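Local coordinates for protein 4-hydroxybenzoyl-CoA thioesterase (Pseudomonas sp. CBS3, PDB 1LO7) that hydrolyses 4-hydroxybenzoyl-CoA to 4-hydroxybenzoate and coenzyme A, the last step in converting 4-chlorobenzoate to 4-hydroxybenzoate, at residues A[4-9]-A[77-82]; A[30-35]-A[115-120]; A[64-69]-A[109-114]. One frame throughout, in Å; residues are numbered along the deposited sequence. Where two conformers were deposited one is given.

Contact 1: residues A[4-9]-A[77-82]; sequences SITMQQ and VLTIET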
loop_
_atom_site.group_PDB
_atom_site.type_symbol
_atom_site.label_atom_id
_atom_site.label_comp_id
_atom_site.label_asym_id
_atom_site.label_seq_id
_atom_site.Cartn_x
_atom_site.Cartn_y
_atom_site.Cartn_z
ATOM N N SER A 4 5.461 20.172 19.418
ATOM C CA SER A 4 4.666 19.701 18.306
ATOM C C SER A 4 5.350 19.908 16.949
ATOM O O SER A 4 5.943 20.935 16.653
ATOM C CB SER A 4 3.351 20.479 18.433
ATOM O OG SER A 4 2.512 20.267 17.344
ATOM N N ILE A 5 5.279 18.906 16.109
ATOM C CA ILE A 5 5.865 19.008 14.789
ATOM C C ILE A 5 4.721 18.871 13.783
ATOM O O ILE A 5 3.833 18.020 13.923
ATOM C CB ILE A 5 6.918 17.907 14.544
ATOM C CG1 ILE A 5 8.061 18.030 15.562
ATOM C CG2 ILE A 5 7.465 17.890 13.104
ATOM C CD1 ILE A 5 8.960 19.252 15.319
ATOM N N THR A 6 4.745 19.690 12.754
ATOM C CA THR A 6 3.678 19.585 11.792
ATOM C C THR A 6 4.214 19.222 10.448
ATOM O O THR A 6 5.330 19.601 10.064
ATOM C CB THR A 6 3.011 20.965 11.645
ATOM O OG1 THR A 6 2.264 21.269 12.802
ATOM C CG2 THR A 6 2.077 20.913 10.451
ATOM N N MET A 7 3.403 18.479 9.714
ATOM C CA MET A 7 3.745 18.089 8.355
ATOM C C MET A 7 2.500 17.999 7.518
ATOM O O MET A 7 1.408 17.792 8.033
ATOM C CB MET A 7 4.638 16.854 8.160
ATOM C CG MET A 7 3.944 15.579 8.533
ATOM S SD MET A 7 4.912 14.130 8.030
ATOM C CE MET A 7 4.756 14.183 6.239
ATOM N N GLN A 8 2.698 18.169 6.237
ATOM C CA GLN A 8 1.610 18.116 5.284
ATOM C C GLN A 8 1.646 16.851 4.470
ATOM O O GLN A 8 2.713 16.244 4.249
ATOM C CB GLN A 8 1.593 19.345 4.389
ATOM C CG GLN A 8 1.337 20.611 5.236
ATOM C CD GLN A 8 0.738 21.763 4.456
ATOM O OE1 GLN A 8 -0.342 22.246 4.813
ATOM N NE2 GLN A 8 1.437 22.212 3.411
ATOM N N GLN A 9 0.447 16.455 4.026
ATOM C CA GLN A 9 0.297 15.259 3.232
ATOM C C GLN A 9 -0.829 15.412 2.178
ATOM O O GLN A 9 -2.001 15.653 2.504
ATOM C CB GLN A 9 0.124 14.034 4.156
ATOM C CG GLN A 9 -0.104 12.759 3.322
ATOM C CD GLN A 9 1.115 12.459 2.479
ATOM O OE1 GLN A 9 2.202 12.395 3.047
ATOM N NE2 GLN A 9 0.965 12.350 1.141
ATOM N N VAL A 77 -5.339 18.570 1.001
ATOM C CA VAL A 77 -4.046 18.659 1.617
ATOM C C VAL A 77 -4.271 18.548 3.122
ATOM O O VAL A 77 -4.903 19.416 3.708
ATOM C CB VAL A 77 -3.317 19.957 1.260
ATOM C CG1 VAL A 77 -2.086 20.115 2.151
ATOM C CG2 VAL A 77 -2.911 19.894 -0.206
ATOM N N LEU A 78 -3.752 17.477 3.724
ATOM C CA LEU A 78 -3.904 17.300 5.137
ATOM C C LEU A 78 -2.749 17.913 5.902
ATOM O O LEU A 78 -1.608 17.944 5.438
ATOM C CB LEU A 78 -3.937 15.797 5.500
ATOM C CG LEU A 78 -4.963 14.954 4.753
ATOM C CD1 LEU A 78 -4.683 13.494 5.089
ATOM C CD2 LEU A 78 -6.349 15.279 5.274
ATOM N N THR A 79 -3.068 18.375 7.120
ATOM C CA THR A 79 -2.063 18.908 7.980
ATOM C C THR A 79 -2.036 17.986 9.186
ATOM O O THR A 79 -3.086 17.760 9.803
ATOM C CB THR A 79 -2.343 20.351 8.393
ATOM O OG1 THR A 79 -2.143 21.172 7.270
ATOM C CG2 THR A 79 -1.323 20.738 9.441
ATOM N N ILE A 80 -0.865 17.416 9.463
ATOM C CA ILE A 80 -0.732 16.525 10.605
ATOM C C ILE A 80 0.117 17.186 11.730
ATOM O O ILE A 80 1.227 17.671 11.463
ATOM C CB ILE A 80 -0.119 15.194 10.194
ATOM C CG1 ILE A 80 -0.832 14.696 8.933
ATOM C CG2 ILE A 80 -0.226 14.210 11.380
ATOM C CD1 ILE A 80 -0.314 13.336 8.476
ATOM N N GLU A 81 -0.407 17.215 12.958
ATOM C CA GLU A 81 0.312 17.776 14.107
ATOM C C GLU A 81 0.606 16.628 15.057
ATOM O O GLU A 81 -0.290 15.905 15.464
ATOM C CB GLU A 81 -0.520 18.880 14.764
ATOM C CG GLU A 81 0.225 19.594 15.881
ATOM C CD GLU A 81 -0.436 20.897 16.209
ATOM O OE1 GLU A 81 -1.256 21.392 15.462
ATOM O OE2 GLU A 81 0.003 21.470 17.310
ATOM N N THR A 82 1.892 16.444 15.351
ATOM C CA THR A 82 2.349 15.358 16.187
ATOM C C THR A 82 3.139 15.837 17.410
ATOM O O THR A 82 3.987 16.717 17.326
ATOM C CB THR A 82 3.296 14.451 15.330
ATOM O OG1 THR A 82 2.591 13.947 14.210
ATOM C CG2 THR A 82 3.850 13.273 16.135
#

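Contact 2: residues A[30-35]-A[115-120]; sequences WLDAAS and EIRVFA. With 4CO (4-hydroxyphenacyl coenzyme A), chain B.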
loop_
_atom_site.group_PDB
_atom_site.type_symbol
_atom_site.label_atom_id
_atom_site.label_comp_id
_atom_site.label_asym_id
_atom_site.label_seq_id
_atom_site.Cartn_x
_atom_site.Cartn_y
_atom_site.Cartn_z
ATOM N N TRP A 30 0.322 7.448 6.822
ATOM C CA TRP A 30 0.709 8.830 7.070
ATOM C C TRP A 30 1.093 9.095 8.540
ATOM O O TRP A 30 2.034 9.905 8.835
ATOM C CB TRP A 30 -0.348 9.815 6.549
ATOM C CG TRP A 30 -0.592 9.629 5.091
ATOM C CD1 TRP A 30 0.330 9.314 4.138
ATOM C CD2 TRP A 30 -1.850 9.737 4.433
ATOM N NE1 TRP A 30 -0.290 9.215 2.904
ATOM C CE2 TRP A 30 -1.637 9.455 3.073
ATOM C CE3 TRP A 30 -3.151 10.001 4.882
ATOM C CZ2 TRP A 30 -2.706 9.473 2.180
ATOM C CZ3 TRP A 30 -4.187 10.027 3.992
ATOM C CH2 TRP A 30 -3.968 9.752 2.649
ATOM N N LEU A 31 0.360 8.447 9.462
ATOM C CA LEU A 31 0.658 8.588 10.887
ATOM C C LEU A 31 2.071 8.059 11.149
ATOM O O LEU A 31 2.851 8.642 11.862
ATOM C CB LEU A 31 -0.368 7.835 11.761
ATOM C CG LEU A 31 -1.485 8.743 12.300
ATOM C CD1 LEU A 31 -1.700 9.951 11.406
ATOM C CD2 LEU A 31 -2.778 7.964 12.501
ATOM N N ASP A 32 2.416 6.929 10.506
ATOM C CA ASP A 32 3.758 6.361 10.683
ATOM C C ASP A 32 4.845 7.302 10.156
ATOM O O ASP A 32 5.931 7.448 10.762
ATOM C CB ASP A 32 3.872 4.960 10.066
ATOM C CG ASP A 32 5.084 4.271 10.623
ATOM O OD1 ASP A 32 5.213 4.107 11.825
ATOM O OD2 ASP A 32 5.967 3.869 9.728
ATOM N N ALA A 33 4.566 7.973 9.024
ATOM C CA ALA A 33 5.569 8.896 8.494
ATOM C C ALA A 33 5.661 10.103 9.427
ATOM O O ALA A 33 6.740 10.645 9.710
ATOM C CB ALA A 33 5.157 9.360 7.086
ATOM N N ALA A 34 4.492 10.551 9.930
ATOM C CA ALA A 34 4.524 11.725 10.825
ATOM C C ALA A 34 5.257 11.371 12.137
ATOM O O ALA A 34 5.925 12.183 12.740
ATOM C CB ALA A 34 3.112 12.198 11.147
ATOM N N SER A 35 5.106 10.133 12.609
ATOM C CA SER A 35 5.783 9.699 13.852
ATOM C C SER A 35 7.313 9.799 13.726
ATOM O O SER A 35 8.037 10.274 14.615
ATOM C CB SER A 35 5.409 8.233 14.135
ATOM O OG SER A 35 6.225 7.667 15.166
ATOM N N GLU A 115 -1.036 6.972 19.523
ATOM C CA GLU A 115 -0.247 5.767 19.313
ATOM C C GLU A 115 0.658 5.519 20.500
ATOM O O GLU A 115 1.261 6.463 21.008
ATOM C CB GLU A 115 0.685 5.897 18.055
ATOM C CG GLU A 115 -0.097 6.064 16.732
ATOM C CD GLU A 115 0.850 6.150 15.566
ATOM O OE1 GLU A 115 1.922 6.696 15.624
ATOM O OE2 GLU A 115 0.382 5.609 14.466
ATOM N N ILE A 116 0.760 4.266 20.896
ATOM C CA ILE A 116 1.657 3.922 21.977
ATOM C C ILE A 116 2.793 3.155 21.318
ATOM O O ILE A 116 2.575 2.126 20.688
ATOM C CB ILE A 116 1.034 3.124 23.107
ATOM C CG1 ILE A 116 -0.178 3.920 23.679
ATOM C CG2 ILE A 116 2.133 2.871 24.153
ATOM C CD1 ILE A 116 -0.746 3.349 24.987
ATOM N N ARG A 117 4.016 3.678 21.420
ATOM C CA ARG A 117 5.141 3.020 20.802
ATOM C C ARG A 117 6.271 2.840 21.803
ATOM O O ARG A 117 6.219 3.323 22.960
ATOM C CB ARG A 117 5.645 3.918 19.664
ATOM C CG ARG A 117 4.733 3.951 18.417
ATOM C CD ARG A 117 5.167 5.060 17.473
ATOM N NE ARG A 117 4.294 5.277 16.302
ATOM C CZ ARG A 117 4.530 4.754 15.097
ATOM N NH1 ARG A 117 5.571 3.929 14.842
ATOM N NH2 ARG A 117 3.681 5.081 14.117
ATOM N N VAL A 118 7.309 2.151 21.339
ATOM C CA VAL A 118 8.485 1.930 22.181
ATOM C C VAL A 118 9.681 1.947 21.310
ATOM O O VAL A 118 9.577 1.653 20.121
ATOM C CB VAL A 118 8.470 0.563 22.809
ATOM C CG1 VAL A 118 7.271 0.402 23.727
ATOM C CG2 VAL A 118 8.543 -0.544 21.755
ATOM N N PHE A 119 10.829 2.305 21.908
ATOM C CA PHE A 119 12.110 2.259 21.203
ATOM C C PHE A 119 12.492 0.806 21.304
ATOM O O PHE A 119 12.290 0.212 22.335
ATOM C CB PHE A 119 13.199 3.136 21.812
ATOM C CG PHE A 119 13.000 4.570 21.375
ATOM C CD1 PHE A 119 13.569 5.047 20.197
ATOM C CD2 PHE A 119 12.212 5.431 22.139
ATOM C CE1 PHE A 119 13.399 6.374 19.815
ATOM C CE2 PHE A 119 12.028 6.761 21.759
ATOM C CZ PHE A 119 12.617 7.226 20.583
ATOM N N ALA A 120 12.991 0.204 20.231
ATOM C CA ALA A 120 13.287 -1.194 20.368
ATOM C C ALA A 120 14.541 -1.596 19.642
ATOM O O ALA A 120 15.088 -0.863 18.835
ATOM C CB ALA A 120 12.136 -2.032 19.794
HETATM N N1A 4CO B . -1.052 -0.924 25.625
HETATM C C2A 4CO B . -0.256 -0.042 26.302
HETATM N N3A 4CO B . 1.024 -0.150 26.543
HETATM C C4A 4CO B . 1.548 -1.277 26.016
HETATM C C5A 4CO B . 0.865 -2.261 25.323
HETATM C C6A 4CO B . -0.508 -2.057 25.115
HETATM N N6A 4CO B . -1.265 -2.913 24.463
HETATM N N7A 4CO B . 1.720 -3.293 24.947
HETATM C C8A 4CO B . 2.915 -2.927 25.430
HETATM N N9A 4CO B . 2.858 -1.734 26.101
HETATM C C1D 4CO B . 3.932 -1.061 26.838
HETATM C C2D 4CO B . 4.280 -1.800 28.127
HETATM O O2D 4CO B . 3.344 -1.514 29.170
HETATM C C3D 4CO B . 5.623 -1.158 28.426
HETATM O O3D 4CO B . 5.457 0.199 28.749
HETATM P P3D 4CO B . 6.138 0.850 30.018
HETATM O O7A 4CO B . 5.278 0.554 31.145
HETATM O O8A 4CO B . 7.487 0.305 30.198
HETATM O O9A 4CO B . 6.212 2.379 29.757
HETATM C C4D 4CO B . 6.216 -1.180 27.021
HETATM O O4D 4CO B . 5.080 -1.215 26.103
HETATM C C5D 4CO B . 7.218 -2.252 26.712
HETATM O O5D 4CO B . 6.523 -3.501 26.693
HETATM P P1A 4CO B . 7.141 -4.719 27.500
HETATM O O1A 4CO B . 6.076 -5.731 27.439
HETATM O O2A 4CO B . 7.505 -4.360 28.852
HETATM O O3A 4CO B . 8.423 -5.180 26.819
HETATM P P2A 4CO B . 8.680 -6.279 25.680
HETATM O O4A 4CO B . 10.097 -6.129 25.285
HETATM O O5A 4CO B . 8.470 -7.603 26.263
HETATM O O6A 4CO B . 7.564 -6.235 24.471
HETATM C CBP 4CO B . 7.355 -5.635 22.220
HETATM C CCP 4CO B . 7.571 -5.105 23.639
HETATM C CDP 4CO B . 8.445 -6.650 21.833
HETATM C CEP 4CO B . 7.276 -4.474 21.238
HETATM C CAP 4CO B . 6.106 -6.529 22.147
HETATM O OAP 4CO B . 4.955 -5.807 22.591
HETATM C C9P 4CO B . 5.721 -6.809 20.695
HETATM O O9P 4CO B . 6.452 -7.468 19.986
HETATM N N8P 4CO B . 4.515 -6.180 20.191
HETATM C C7P 4CO B . 4.376 -6.323 18.737
HETATM C C6P 4CO B . 5.001 -5.141 17.982
HETATM C C5P 4CO B . 4.506 -5.168 16.531
HETATM O O5P 4CO B . 4.655 -6.142 15.801
HETATM N N4P 4CO B . 3.884 -3.929 16.129
HETATM C C3P 4CO B . 3.284 -3.932 14.802
HETATM C C2P 4CO B . 4.328 -3.851 13.720
HETATM S S1P 4CO B . 5.750 -2.839 14.129
HETATM O O1B 4CO B . 5.268 -0.804 11.620
HETATM C C1B 4CO B . 6.300 -1.112 12.188
HETATM C C2B 4CO B . 7.251 -0.066 12.586
HETATM C C3B 4CO B . 8.453 -0.443 13.232
HETATM C C4B 4CO B . 9.374 0.536 13.595
HETATM C C5B 4CO B . 9.113 1.888 13.290
HETATM O O2B 4CO B . 10.063 2.888 13.590
HETATM C C6B 4CO B . 7.890 2.255 12.662
HETATM C C7B 4CO B . 6.951 1.267 12.305
HETATM C CB 4CO B . 6.595 -2.526 12.528
#

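Contact 3: residues A[64-69]-A[109-114]; sequences CNASFV and LVMRAD. With 4CO (4-hydroxyphenacyl coenzyme A), chain C; EDO (1,2-ethanediol), chain D; EDO (1,2-ethanediol), chain E.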
loop_
_atom_site.group_PDB
_atom_site.type_symbol
_atom_site.label_atom_id
_atom_site.label_comp_id
_atom_site.label_asym_id
_atom_site.label_seq_id
_atom_site.Cartn_x
_atom_site.Cartn_y
_atom_site.Cartn_z
ATOM N N CYS A 64 -2.973 1.400 19.673
ATOM C CA CYS A 64 -3.431 2.614 19.008
ATOM C C CYS A 64 -4.909 2.896 19.291
ATOM O O CYS A 64 -5.722 1.996 19.366
ATOM C CB CYS A 64 -3.311 2.568 17.469
ATOM S SG CYS A 64 -3.844 4.165 16.703
ATOM N N ASN A 65 -5.265 4.157 19.424
ATOM C CA ASN A 65 -6.654 4.534 19.602
ATOM C C ASN A 65 -6.859 5.631 18.597
ATOM O O ASN A 65 -6.261 6.692 18.712
ATOM C CB ASN A 65 -7.016 5.022 21.038
ATOM C CG ASN A 65 -8.497 5.360 21.142
ATOM O OD1 ASN A 65 -9.193 5.674 20.157
ATOM N ND2 ASN A 65 -8.993 5.286 22.370
ATOM N N ALA A 66 -7.688 5.375 17.614
ATOM C CA ALA A 66 -7.954 6.313 16.560
ATOM C C ALA A 66 -9.447 6.595 16.368
ATOM O O ALA A 66 -10.302 5.744 16.574
ATOM C CB ALA A 66 -7.447 5.695 15.255
ATOM N N SER A 67 -9.719 7.811 15.924
ATOM C CA SER A 67 -11.079 8.224 15.610
ATOM C C SER A 67 -11.080 8.954 14.288
ATOM O O SER A 67 -10.183 9.740 13.990
ATOM C CB SER A 67 -11.685 9.055 16.722
ATOM O OG SER A 67 -11.654 8.295 17.917
ATOM N N PHE A 68 -12.085 8.686 13.448
ATOM C CA PHE A 68 -12.231 9.287 12.112
ATOM C C PHE A 68 -13.450 10.172 12.149
ATOM O O PHE A 68 -14.591 9.709 12.233
ATOM C CB PHE A 68 -12.346 8.175 11.054
ATOM C CG PHE A 68 -11.204 7.207 11.151
ATOM C CD1 PHE A 68 -11.272 6.093 11.991
ATOM C CD2 PHE A 68 -10.033 7.406 10.412
ATOM C CE1 PHE A 68 -10.215 5.176 12.079
ATOM C CE2 PHE A 68 -8.957 6.511 10.508
ATOM C CZ PHE A 68 -9.049 5.380 11.331
ATOM N N VAL A 69 -13.175 11.467 12.107
ATOM C CA VAL A 69 -14.193 12.487 12.257
ATOM C C VAL A 69 -14.979 12.923 11.033
ATOM O O VAL A 69 -16.200 13.115 11.068
ATOM C CB VAL A 69 -13.557 13.635 13.028
ATOM C CG1 VAL A 69 -14.650 14.627 13.312
ATOM C CG2 VAL A 69 -12.971 13.109 14.342
ATOM N N LEU A 109 -11.278 19.148 11.659
ATOM C CA LEU A 109 -10.550 17.992 12.156
ATOM C C LEU A 109 -11.004 16.821 11.311
ATOM O O LEU A 109 -12.205 16.640 11.101
ATOM C CB LEU A 109 -10.891 17.795 13.652
ATOM C CG LEU A 109 -10.413 16.486 14.245
ATOM C CD1 LEU A 109 -8.899 16.510 14.406
ATOM C CD2 LEU A 109 -11.059 16.271 15.615
ATOM N N VAL A 110 -10.063 16.038 10.777
ATOM C CA VAL A 110 -10.363 14.878 9.930
ATOM C C VAL A 110 -10.266 13.578 10.712
ATOM O O VAL A 110 -11.168 12.725 10.709
ATOM C CB VAL A 110 -9.475 14.828 8.654
ATOM C CG1 VAL A 110 -9.676 13.513 7.924
ATOM C CG2 VAL A 110 -9.850 15.954 7.703
ATOM N N MET A 111 -9.129 13.415 11.395
ATOM C CA MET A 111 -8.949 12.221 12.200
ATOM C C MET A 111 -7.905 12.463 13.280
ATOM O O MET A 111 -7.152 13.445 13.239
ATOM C CB MET A 111 -8.692 10.930 11.370
ATOM C CG MET A 111 -7.339 10.852 10.701
ATOM S SD MET A 111 -6.045 10.105 11.715
ATOM C CE MET A 111 -6.484 8.374 12.030
ATOM N N ARG A 112 -7.880 11.581 14.257
ATOM C CA ARG A 112 -6.895 11.734 15.323
ATOM C C ARG A 112 -6.484 10.363 15.823
ATOM O O ARG A 112 -7.284 9.417 15.778
ATOM C CB ARG A 112 -7.470 12.557 16.483
ATOM C CG ARG A 112 -6.473 12.669 17.651
ATOM C CD ARG A 112 -6.851 13.720 18.722
ATOM N NE ARG A 112 -6.655 15.147 18.364
ATOM C CZ ARG A 112 -7.601 16.118 18.370
ATOM N NH1 ARG A 112 -8.866 15.896 18.730
ATOM N NH2 ARG A 112 -7.233 17.351 18.032
ATOM N N ALA A 113 -5.234 10.241 16.298
ATOM C CA ALA A 113 -4.846 8.964 16.820
ATOM C C ALA A 113 -3.811 9.143 17.941
ATOM O O ALA A 113 -2.952 10.025 17.853
ATOM C CB ALA A 113 -4.226 8.061 15.738
ATOM N N ASP A 114 -3.939 8.312 18.981
ATOM C CA ASP A 114 -2.992 8.282 20.068
ATOM C C ASP A 114 -2.322 6.934 19.883
ATOM O O ASP A 114 -2.953 5.872 20.047
ATOM C CB ASP A 114 -3.624 8.321 21.445
ATOM C CG ASP A 114 -3.998 9.725 21.789
ATOM O OD1 ASP A 114 -3.576 10.681 21.193
ATOM O OD2 ASP A 114 -4.819 9.823 22.790
HETATM N N1A 4CO C . -16.469 6.503 18.577
HETATM C C2A 4CO C . -17.584 5.722 18.705
HETATM N N3A 4CO C . -18.676 5.770 17.987
HETATM C C4A 4CO C . -18.607 6.708 17.019
HETATM C C5A 4CO C . -17.554 7.575 16.781
HETATM C C6A 4CO C . -16.426 7.448 17.606
HETATM N N6A 4CO C . -15.358 8.205 17.474
HETATM N N7A 4CO C . -17.838 8.424 15.715
HETATM C C8A 4CO C . -19.070 8.071 15.328
HETATM N N9A 4CO C . -19.585 7.059 16.095
HETATM C C1D 4CO C . -20.926 6.472 16.034
HETATM C C2D 4CO C . -21.989 7.438 16.549
HETATM O O2D 4CO C . -22.032 7.464 17.978
HETATM C C3D 4CO C . -23.229 6.764 15.990
HETATM O O3D 4CO C . -23.441 5.527 16.622
HETATM P P3D 4CO C . -24.853 5.109 17.196
HETATM O O7A 4CO C . -24.960 5.713 18.508
HETATM O O8A 4CO C . -25.916 5.563 16.294
HETATM O O9A 4CO C . -24.861 3.558 17.291
HETATM C C4D 4CO C . -22.711 6.432 14.594
HETATM O O4D 4CO C . -21.256 6.366 14.707
HETATM C C5D 4CO C . -23.145 7.323 13.468
HETATM O O5D 4CO C . -22.516 8.593 13.656
HETATM P P1A 4CO C . -23.411 9.899 13.545
HETATM O O1A 4CO C . -22.504 10.961 14.004
HETATM O O2A 4CO C . -24.621 9.810 14.329
HETATM O O3A 4CO C . -23.850 10.092 12.100
HETATM P P2A 4CO C . -23.174 10.894 10.886
HETATM O O4A 4CO C . -23.957 10.542 9.682
HETATM O O5A 4CO C . -23.302 12.325 11.154
HETATM O O6A 4CO C . -21.544 10.686 10.797
HETATM C CBP 4CO C . -19.920 9.636 9.481
HETATM C CCP 4CO C . -21.083 9.407 10.449
HETATM C CDP 4CO C . -20.371 10.447 8.254
HETATM C CEP 4CO C . -19.298 8.302 9.092
HETATM C CAP 4CO C . -18.881 10.597 10.082
HETATM O OAP 4CO C . -18.400 10.088 11.327
HETATM C C9P 4CO C . -17.594 10.590 9.258
HETATM O O9P 4CO C . -17.594 11.015 8.123
HETATM N N8P 4CO C . -16.425 9.971 9.853
HETATM C C7P 4CO C . -15.328 9.810 8.891
HETATM C C6P 4CO C . -15.375 8.444 8.190
HETATM C C5P 4CO C . -14.031 8.200 7.497
HETATM O O5P 4CO C . -13.563 8.978 6.672
HETATM N N4P 4CO C . -13.409 6.962 7.901
HETATM C C3P 4CO C . -12.073 6.730 7.370
HETATM C C2P 4CO C . -12.112 6.330 5.919
HETATM S S1P 4CO C . -13.516 5.311 5.464
HETATM O O1B 4CO C . -11.641 2.833 4.459
HETATM C C1B 4CO C . -12.755 3.167 4.095
HETATM C C2B 4CO C . -13.808 2.154 3.958
HETATM C C3B 4CO C . -15.094 2.558 3.520
HETATM C C4B 4CO C . -16.097 1.604 3.364
HETATM C C5B 4CO C . -15.814 0.246 3.616
HETATM O O2B 4CO C . -16.797 -0.744 3.401
HETATM C C6B 4CO C . -14.526 -0.142 4.079
HETATM C C7B 4CO C . -13.513 0.822 4.249
HETATM C CB 4CO C . -13.079 4.591 3.831
HETATM C C1 EDO D . -8.223 10.484 20.498
HETATM O O1 EDO D . -9.553 10.667 20.959
HETATM C C2 EDO D . -8.208 9.443 19.407
HETATM O O2 EDO D . -9.377 8.634 19.469
HETATM C C1 EDO E . -17.775 12.538 13.856
HETATM O O1 EDO E . -18.362 13.144 12.734
HETATM C C2 EDO E . -18.671 11.466 14.460
HETATM O O2 EDO E . -19.733 11.074 13.592
#

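Contact 1: residues A[4-9]-A[77-82]
Thr6 and Thr79 share one side-chain setting: OG1 stands beside the backbone N (chi1 -72° and -71°), which places each methyl anti to that N and aims the two at each other. Thr6 CG2 meets Thr79 CG2 at 3.6 Å, a diagonal contact between neighbouring non-hydrogen-bonded pairs. On the same face, the side chain of Gln8 leaves beside its own backbone N and then runs extended over Thr79, ending with Gln8 OE1 3.2 Å from Thr79 OG1, at best a weak hydrogen bond. The Gln8 amide end also rests on a methyl of Val77, with OE1 3.8 Å from Val77 CG1. This face, with Thr6, Gln8 and Glu81, is mostly exposed. Beneath the side chains the backbones pair antiparallel, Ile5 with Thr82, Met7 with Ile80 and Gln9 with Leu78 each giving two bonds. Straightest among them is Ile80 N to Met7 O, 2.7 Å long with an N-H...O angle of 172°. Between the rungs, alpha hydrogens also approach carbonyls, as where Thr6 CA comes within 3.1 Å of Ile80 O. In the hot dog fold an antiparallel sheet wraps a long central helix, and here strand 4-10 borders strand 77-87, which is paired on its other side with strand 91-101. The face bearing Ile5, Met7, Gln9, Leu78, Ile80 and Thr82 turns to helix 25-41. Contact between side chains of the two strands is looser there: Met7 CG lies 4.4 Å from Ile80 CB, and Gln9 CB lies 4.4 Å from Ile80 CD1. Thr82 turns its OG1 to a hydrogen bond with His96 ND1, while Leu78 lies against Val98, so both residues also tie into strand 91-101.

Contact 2: residues A[30-35]-A[115-120]
Leu31 lays its CB 3.6 Å from OE2 of Glu115, where the central helix of the hot dog fold, residues 25-41, passes over strand 107-123 of the surrounding sheet. The axes of helix 30-35 and strand 115-120 stay 11.6 Å apart, a gap bridged by long side chains in a buried salt-bridge network. Next along the helix, Asp32 carries CG anti to its backbone N (chi1 -163°), which swings OD1 to the end of the extended Arg117. Both terminal nitrogens grip this one oxygen: Arg117 NH2 meets the anti lone pair of Asp32 OD1 at 2.9 Å, and Arg117 NH1 meets the same oxygen nearly end-on at 3.0 Å. Carboxylate and guanidinium are nearly coplanar, 19° apart. Asp32 OD2 takes a hydrogen bond from Trp23 of the second subunit, and the inhibitor's hydroxyphenyl ring adjoins the pair, with its C6B 3.4 Å from Asp32 OD1. One turn on, Ser35 sets OG over a face of the guanidinium, but its hydrogen bond goes to Gln94. The other flank of Arg117 is fixed within the strand, since NE and NH2 converge on OE1 of Glu115 from the same side of its carboxylate plane. The guanidinium lies between the two acids, whose Asp32 OD1 and Glu115 OE1 are 5.7 Å apart.

Contact 3: residues A[64-69]-A[109-114]
Phe68 and Met111 lie side by side and point the same way, with the methyl Met111 CE 3.5 Å from Phe68 CE2. Met111 reaches it by folding: CG sits between the backbone N and the carbonyl carbon (chi1 71°), and further bends at chi2 and chi3 bring CE back to the ring. Met111 CB is tucked against the neighbouring backbone, 3.2 Å from Ser67 O. The ring also touches the pantetheine arm of a bound 4-hydroxyphenacyl coenzyme A, Phe68 CD2 lying 3.7 Å from its C3P, and Phe68 O accepts a weak hydrogen bond from the ligand's N8P at 3.0 Å. Without the ring of Phe68, as with an alanine here, the Met111 methyl would probably lose its aromatic neighbour and the pantetheine arm part of its packing. Small residues continue this face, Ala66 CB meeting Ala113 CB at 4.0 Å, with Cys64 SG beyond. The strands run antiparallel, held by paired bonds at Asn65 with Asp114 and Ser67 with Arg112, then by a last one from Val69 N to Val110 O. In the hot dog fold, strand 56-68 lies at the dimer seam: Cys64, Ala66 and Ser67 pair antiparallel with a strand of the second subunit, so the sheet runs on across the interface, and that subunit supplies further bonds to the same ligand. On the other side of strand 107-123, Val110 and Met111 both face Val98 in a classic beta bulge. Beside the Phe68-Met111 pair, Tyr27 of the central helix packs on Met111. The opposite face is polar: an ethanediol, probably from the crystallisation liquor, bonds to Asn65 OD1, while Arg112 bonds to Ser97 and Asp114 forms a salt bridge with Arg95.

How the contacts relate
Contacts 1 and 3 are strand pairings in one curled sheet, each with a helix-facing side and a more polar outer side; contact 2 is wholly buried and joins the central helix to the sheet through charged groups. Contacts 2 and 3 share strand 107-123, and Leu31 of contact 2, in the conformer given, packs its CD2 on Ala113 and Met111 of contact 3. The same helix reaches contact 1 through Trp30 and Ala34, which lie against Gln9, Leu78, Met7 and Thr82. Backbone bonds hold both strand pairs, while side-chain charges make contact 2; contact 1 lies away from bound inhibitor, whereas contacts 2 and 3 touch inhibitor molecules and the second subunit.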